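Side-chain contacts in regulatory protein BlaR1 (Bacillus licheniformis, PDB 1NRF), which probably senses beta-lactam antibiotics at the cell surface, through acylation of a serine in its extracellular C-terminal sensor domain, and relays the signal to the cytoplasm: residues A62-V67 against L159-I164; S186-E191 against Y218-D223. All blocks are in the same frame, centred on the assembly; numbering follows the deposited sequence.

Contact 1 of 2, residues A62-V67 against L159-I164; sequences ASTYKV and LEQVNI
T64 sits inside the SxxK motif that leads into helix 66-76, directly after S63, the acyl-ester serine by similarity, and it meets Q161 of helix 158-170 behind that site. The two backbones stay well apart, with T64 CA and Q161 CA 9.0 Å from each other, and only 66 Å² is buried between the segments; the contact is therefore made by side-chain ends and a water. T64 OG1 lies 3.0 Å from Q161 OE1, and T64 CB lies 3.7 Å from that same oxygen. The oxygen pair is best read as a close polar approach, because T64 OG1 hydrogen-bonds to the carbonyl of P61. Q161 gets there by a bend in mid-chain (chi2 -90°), which swings its amide across the gap so that the two side chains cross obliquely. The other end of the amide is fixed through water 1, which accepts from Q161 NE2 at 3.0 Å and donates to T64 O at 2.8 Å. In the penicillin-binding fold this places helix 158-170, through its buried Q161, behind the turn that carries the probable nucleophile: the S63 side chain comes no nearer to 159-164 than 9.4 Å, from S63 CB to Q161 OE1, and S63 OG, on the far side, accepts from K66 NZ at 2.7 Å. K66 is not carboxylated in this structure, although N6-carboxylation is expected by similarity. Both T64 and Q161 also rest on W214 and I216 of strand 211-220, so the polar crossing lies on the central sheet.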
loop_
_atom_site.group_PDB
_atom_site.type_symbol
_atom_site.label_atom_id
_atom_site.label_comp_id
_atom_site.label_asym_id
_atom_site.label_seq_id
_atom_site.Cartn_x
_atom_site.Cartn_y
_atom_site.Cartn_z
ATOM N N ALA A 62 -1.872 6.136 4.633
ATOM C CA ALA A 62 -0.503 6.260 5.136
ATOM C C ALA A 62 0.513 5.864 4.052
ATOM O O ALA A 62 0.255 6.050 2.861
ATOM C CB ALA A 62 -0.323 5.402 6.387
ATOM N N SER A 63 1.659 5.321 4.444
ATOM C CA SER A 63 2.655 4.932 3.446
ATOM C C SER A 63 2.184 3.979 2.335
ATOM O O SER A 63 2.913 3.784 1.371
ATOM C CB SER A 63 3.884 4.320 4.111
ATOM O OG SER A 63 4.775 5.318 4.544
ATOM N N THR A 64 0.996 3.378 2.452
ATOM C CA THR A 64 0.538 2.481 1.379
ATOM C C THR A 64 0.285 3.282 0.112
ATOM O O THR A 64 0.362 2.757 -0.998
ATOM C CB THR A 64 -0.796 1.708 1.725
ATOM O OG1 THR A 64 -1.896 2.625 1.838
ATOM C CG2 THR A 64 -0.636 0.920 3.003
ATOM N N TYR A 65 0.002 4.567 0.291
ATOM C CA TYR A 65 -0.305 5.439 -0.828
ATOM C C TYR A 65 0.910 5.827 -1.696
ATOM O O TYR A 65 0.752 6.274 -2.839
ATOM C CB TYR A 65 -1.007 6.699 -0.295
ATOM C CG TYR A 65 -1.396 7.647 -1.385
ATOM C CD1 TYR A 65 -2.464 7.354 -2.227
ATOM C CD2 TYR A 65 -0.633 8.781 -1.647
ATOM C CE1 TYR A 65 -2.757 8.154 -3.313
ATOM C CE2 TYR A 65 -0.914 9.598 -2.729
ATOM C CZ TYR A 65 -1.977 9.274 -3.565
ATOM O OH TYR A 65 -2.254 10.053 -4.657
ATOM N N LYS A 66 2.114 5.658 -1.152
ATOM C CA LYS A 66 3.345 5.990 -1.870
ATOM C C LYS A 66 3.450 5.315 -3.249
ATOM O O LYS A 66 4.104 5.829 -4.160
ATOM C CB LYS A 66 4.560 5.611 -1.022
ATOM C CG LYS A 66 4.879 6.558 0.129
ATOM C CD LYS A 66 6.054 5.993 0.919
ATOM C CE LYS A 66 6.585 6.957 1.959
ATOM N NZ LYS A 66 5.581 7.303 2.977
ATOM N N VAL A 67 2.806 4.162 -3.394
ATOM C CA VAL A 67 2.806 3.433 -4.659
ATOM C C VAL A 67 2.175 4.298 -5.751
ATOM O O VAL A 67 2.705 4.411 -6.857
ATOM C CB VAL A 67 2.003 2.102 -4.537
ATOM C CG1 VAL A 67 1.879 1.431 -5.892
ATOM C CG2 VAL A 67 2.693 1.161 -3.544
ATOM N N LEU A 159 -10.580 -3.415 1.200
ATOM C CA LEU A 159 -11.203 -3.987 0.009
ATOM C C LEU A 159 -10.922 -3.097 -1.201
ATOM O O LEU A 159 -10.609 -3.587 -2.294
ATOM C CB LEU A 159 -12.714 -4.116 0.223
ATOM C CG LEU A 159 -13.514 -4.703 -0.940
ATOM C CD1 LEU A 159 -12.999 -6.095 -1.264
ATOM C CD2 LEU A 159 -14.988 -4.745 -0.574
ATOM N N GLU A 160 -11.041 -1.789 -1.003
ATOM C CA GLU A 160 -10.769 -0.840 -2.077
ATOM C C GLU A 160 -9.298 -0.928 -2.485
ATOM O O GLU A 160 -8.963 -0.854 -3.666
ATOM C CB GLU A 160 -11.111 0.578 -1.629
ATOM C CG GLU A 160 -12.582 0.950 -1.791
ATOM C CD GLU A 160 -12.930 2.308 -1.166
ATOM O OE1 GLU A 160 -13.999 2.852 -1.499
ATOM O OE2 GLU A 160 -12.152 2.830 -0.336
ATOM N N GLN A 161 -8.422 -1.094 -1.506
ATOM C CA GLN A 161 -6.994 -1.218 -1.777
ATOM C C GLN A 161 -6.747 -2.368 -2.772
ATOM O O GLN A 161 -6.072 -2.181 -3.787
ATOM C CB GLN A 161 -6.224 -1.495 -0.474
ATOM C CG GLN A 161 -6.163 -0.343 0.523
ATOM C CD GLN A 161 -4.954 0.571 0.313
ATOM O OE1 GLN A 161 -4.480 1.214 1.253
ATOM N NE2 GLN A 161 -4.464 0.638 -0.919
ATOM N N VAL A 162 -7.295 -3.548 -2.473
ATOM C CA VAL A 162 -7.140 -4.724 -3.338
ATOM C C VAL A 162 -7.649 -4.459 -4.750
ATOM O O VAL A 162 -6.950 -4.736 -5.729
ATOM C CB VAL A 162 -7.891 -5.981 -2.758
ATOM C CG1 VAL A 162 -8.035 -7.055 -3.835
ATOM C CG2 VAL A 162 -7.124 -6.556 -1.546
ATOM N N ASN A 163 -8.853 -3.901 -4.868
ATOM C CA ASN A 163 -9.413 -3.646 -6.190
ATOM C C ASN A 163 -8.587 -2.673 -7.017
ATOM O O ASN A 163 -8.394 -2.893 -8.213
ATOM C CB ASN A 163 -10.868 -3.153 -6.095
ATOM C CG ASN A 163 -11.814 -4.214 -5.538
ATOM O OD1 ASN A 163 -11.596 -5.411 -5.712
ATOM N ND2 ASN A 163 -12.871 -3.775 -4.879
ATOM N N ILE A 164 -8.087 -1.603 -6.395
ATOM C CA ILE A 164 -7.298 -0.632 -7.151
ATOM C C ILE A 164 -5.878 -1.152 -7.400
ATOM O O ILE A 164 -5.263 -0.820 -8.411
ATOM C CB ILE A 164 -7.298 0.787 -6.459
ATOM C CG1 ILE A 164 -6.946 1.857 -7.496
ATOM C CG2 ILE A 164 -6.335 0.828 -5.267
ATOM C CD1 ILE A 164 -7.094 3.297 -6.984
HETATM O O HOH W 1 -2.268 2.474 -1.951
#

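Contact 2 of 2, residues S186-E191 against Y218-D223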
loop_
_atom_site.group_PDB
_atom_site.type_symbol
_atom_site.label_atom_id
_atom_site.label_comp_id
_atom_site.label_asym_id
_atom_site.label_seq_id
_atom_site.Cartn_x
_atom_site.Cartn_y
_atom_site.Cartn_z
ATOM N N SER A 186 9.807 -1.137 -7.528
ATOM C CA SER A 186 10.017 -0.423 -6.273
ATOM C C SER A 186 9.437 -1.153 -5.062
ATOM O O SER A 186 9.926 -0.991 -3.944
ATOM C CB SER A 186 9.403 0.977 -6.358
ATOM O OG SER A 186 8.001 0.905 -6.577
ATOM N N ILE A 187 8.398 -1.952 -5.280
ATOM C CA ILE A 187 7.757 -2.674 -4.187
ATOM C C ILE A 187 7.940 -4.197 -4.191
ATOM O O ILE A 187 7.425 -4.883 -3.312
ATOM C CB ILE A 187 6.264 -2.375 -4.161
ATOM C CG1 ILE A 187 5.636 -2.836 -5.475
ATOM C CG2 ILE A 187 6.044 -0.882 -3.943
ATOM C CD1 ILE A 187 4.143 -2.824 -5.474
ATOM N N ARG A 188 8.656 -4.726 -5.180
ATOM C CA ARG A 188 8.905 -6.166 -5.248
ATOM C C ARG A 188 9.800 -6.485 -4.053
ATOM O O ARG A 188 10.892 -5.935 -3.940
ATOM C CB ARG A 188 9.627 -6.510 -6.554
ATOM C CG ARG A 188 9.532 -7.964 -6.980
ATOM C CD ARG A 188 10.293 -8.197 -8.276
ATOM N NE ARG A 188 9.999 -7.183 -9.294
ATOM C CZ ARG A 188 8.850 -7.072 -9.958
ATOM N NH1 ARG A 188 8.695 -6.110 -10.859
ATOM N NH2 ARG A 188 7.859 -7.923 -9.737
ATOM N N LEU A 189 9.349 -7.370 -3.171
ATOM C CA LEU A 189 10.119 -7.713 -1.969
ATOM C C LEU A 189 10.981 -8.977 -1.986
ATOM O O LEU A 189 12.168 -8.919 -1.667
ATOM C CB LEU A 189 9.183 -7.792 -0.768
ATOM C CG LEU A 189 8.485 -6.481 -0.429
ATOM C CD1 LEU A 189 7.391 -6.730 0.604
ATOM C CD2 LEU A 189 9.520 -5.482 0.075
ATOM N N GLU A 190 10.376 -10.112 -2.327
ATOM C CA GLU A 190 11.078 -11.394 -2.355
ATOM C C GLU A 190 10.577 -12.319 -3.461
ATOM O O GLU A 190 9.607 -12.022 -4.155
ATOM C CB GLU A 190 10.896 -12.133 -1.027
ATOM C CG GLU A 190 11.517 -11.478 0.179
ATOM C CD GLU A 190 11.597 -12.420 1.373
ATOM O OE1 GLU A 190 12.214 -13.501 1.243
ATOM O OE2 GLU A 190 11.047 -12.082 2.440
ATOM N N GLU A 191 11.249 -13.455 -3.603
ATOM C CA GLU A 191 10.864 -14.458 -4.583
ATOM C C GLU A 191 11.258 -15.817 -4.048
ATOM O O GLU A 191 12.439 -16.125 -3.959
ATOM C CB GLU A 191 11.560 -14.239 -5.926
ATOM C CG GLU A 191 10.978 -15.137 -7.016
ATOM C CD GLU A 191 11.786 -15.140 -8.295
ATOM O OE1 GLU A 191 12.171 -14.045 -8.762
ATOM O OE2 GLU A 191 12.022 -16.243 -8.840
ATOM N N TYR A 218 0.615 -7.932 -3.554
ATOM C CA TYR A 218 0.144 -9.102 -4.265
ATOM C C TYR A 218 1.220 -10.178 -4.401
ATOM O O TYR A 218 2.405 -9.948 -4.148
ATOM C CB TYR A 218 -0.394 -8.680 -5.640
ATOM C CG TYR A 218 0.499 -7.701 -6.350
ATOM C CD1 TYR A 218 1.576 -8.140 -7.119
ATOM C CD2 TYR A 218 0.317 -6.324 -6.194
ATOM C CE1 TYR A 218 2.454 -7.233 -7.712
ATOM C CE2 TYR A 218 1.190 -5.413 -6.778
ATOM C CZ TYR A 218 2.255 -5.872 -7.535
ATOM O OH TYR A 218 3.134 -4.981 -8.095
ATOM N N VAL A 219 0.778 -11.373 -4.756
ATOM C CA VAL A 219 1.684 -12.491 -4.953
ATOM C C VAL A 219 1.513 -12.954 -6.391
ATOM O O VAL A 219 0.389 -13.211 -6.851
ATOM C CB VAL A 219 1.365 -13.666 -4.004
ATOM C CG1 VAL A 219 2.239 -14.865 -4.352
ATOM C CG2 VAL A 219 1.600 -13.249 -2.555
ATOM N N GLU A 220 2.623 -13.042 -7.108
ATOM C CA GLU A 220 2.565 -13.491 -8.484
ATOM C C GLU A 220 3.074 -14.915 -8.596
ATOM O O GLU A 220 4.215 -15.199 -8.222
ATOM C CB GLU A 220 3.417 -12.593 -9.370
ATOM C CG GLU A 220 3.150 -11.127 -9.170
ATOM C CD GLU A 220 4.150 -10.271 -9.894
ATOM O OE1 GLU A 220 3.967 -10.043 -11.109
ATOM O OE2 GLU A 220 5.126 -9.838 -9.242
ATOM N N THR A 221 2.224 -15.810 -9.094
ATOM C CA THR A 221 2.630 -17.195 -9.297
ATOM C C THR A 221 2.791 -17.410 -10.804
ATOM O O THR A 221 2.677 -16.467 -11.602
ATOM C CB THR A 221 1.603 -18.220 -8.730
ATOM O OG1 THR A 221 0.374 -18.156 -9.475
ATOM C CG2 THR A 221 1.341 -17.946 -7.237
ATOM N N ALA A 222 3.064 -18.650 -11.191
ATOM C CA ALA A 222 3.270 -18.976 -12.590
ATOM C C ALA A 222 1.995 -18.921 -13.398
ATOM O O ALA A 222 2.038 -18.681 -14.600
ATOM C CB ALA A 222 3.909 -20.353 -12.719
ATOM N N ASP A 223 0.858 -19.133 -12.747
ATOM C CA ASP A 223 -0.410 -19.111 -13.464
ATOM C C ASP A 223 -1.507 -18.293 -12.780
ATOM O O ASP A 223 -2.661 -18.313 -13.219
ATOM C CB ASP A 223 -0.894 -20.547 -13.681
ATOM C CG ASP A 223 -1.069 -21.308 -12.377
ATOM O OD1 ASP A 223 -0.498 -20.880 -11.349
ATOM O OD2 ASP A 223 -1.768 -22.348 -12.382
#
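Y218 and I187 form the buried half of this contact, R188 and E220 its more exposed half. From Y218 CB, chi1 of 45° sets CG between the backbone N and carbonyl carbon, and chi2 of 85° turns the ring plane nearly perpendicular to the plane of CA, CB and CG. Along the ring, CE2 and CZ each come to 4.1 Å from I187 CD1, and OH closes to 3.5 Å from that methyl. The methyl approaches the ring obliquely, and the two side chains run nearly at right angles. The ring of Y169 packs edge-to-face with that of Y218.

Farther out, R188 is extended to CD and then turns at chi3, which brings NH2 3.4 Å from E220 OE2. The carboxylate oxygen lies at the guanidinium edge, in its plane, but the separation is long for a salt bridge. Each group has a further partner: R188 NH1 bridges to D185, and E220 OE1 is hydrogen-bonded to Y169 OH.

R188 CA and Y218 CA are 9.3 Å apart, about two strand spacings, and strand 195-205 runs between them, with S198 bonded to the backbone of Y218. R188 and E220 thus reach over the intervening antiparallel strand, while I187 comes from the weakly bonded end of helix 177-187. Just beyond R188, L189 and E190 both face L197, the classic beta bulge, here in the outermost strand 188-192 of the penicillin-binding fold's central sheet.

Both segments of contact 1 precede those of contact 2 in the sequence, and their centres are about 16 Å apart, the first about 4 Å from the centre of the chain and the second about 14 Å. Strand 211-220 joins them: W214 and I216 lie under contact 1, while Y218 and E220, continuing the alternation, belong to contact 2. Helix 158-170 supplies Q161 to contact 1, and its Y169 flanks contact 2; helix 177-187 follows it. The two contacts touch directly where V67 CG2 packs on I187 CG2 at 3.9 Å. The I187 side chain lies about 10 Å from that of S63, so contact 2 borders the surroundings of the probable acylation site without reaching it.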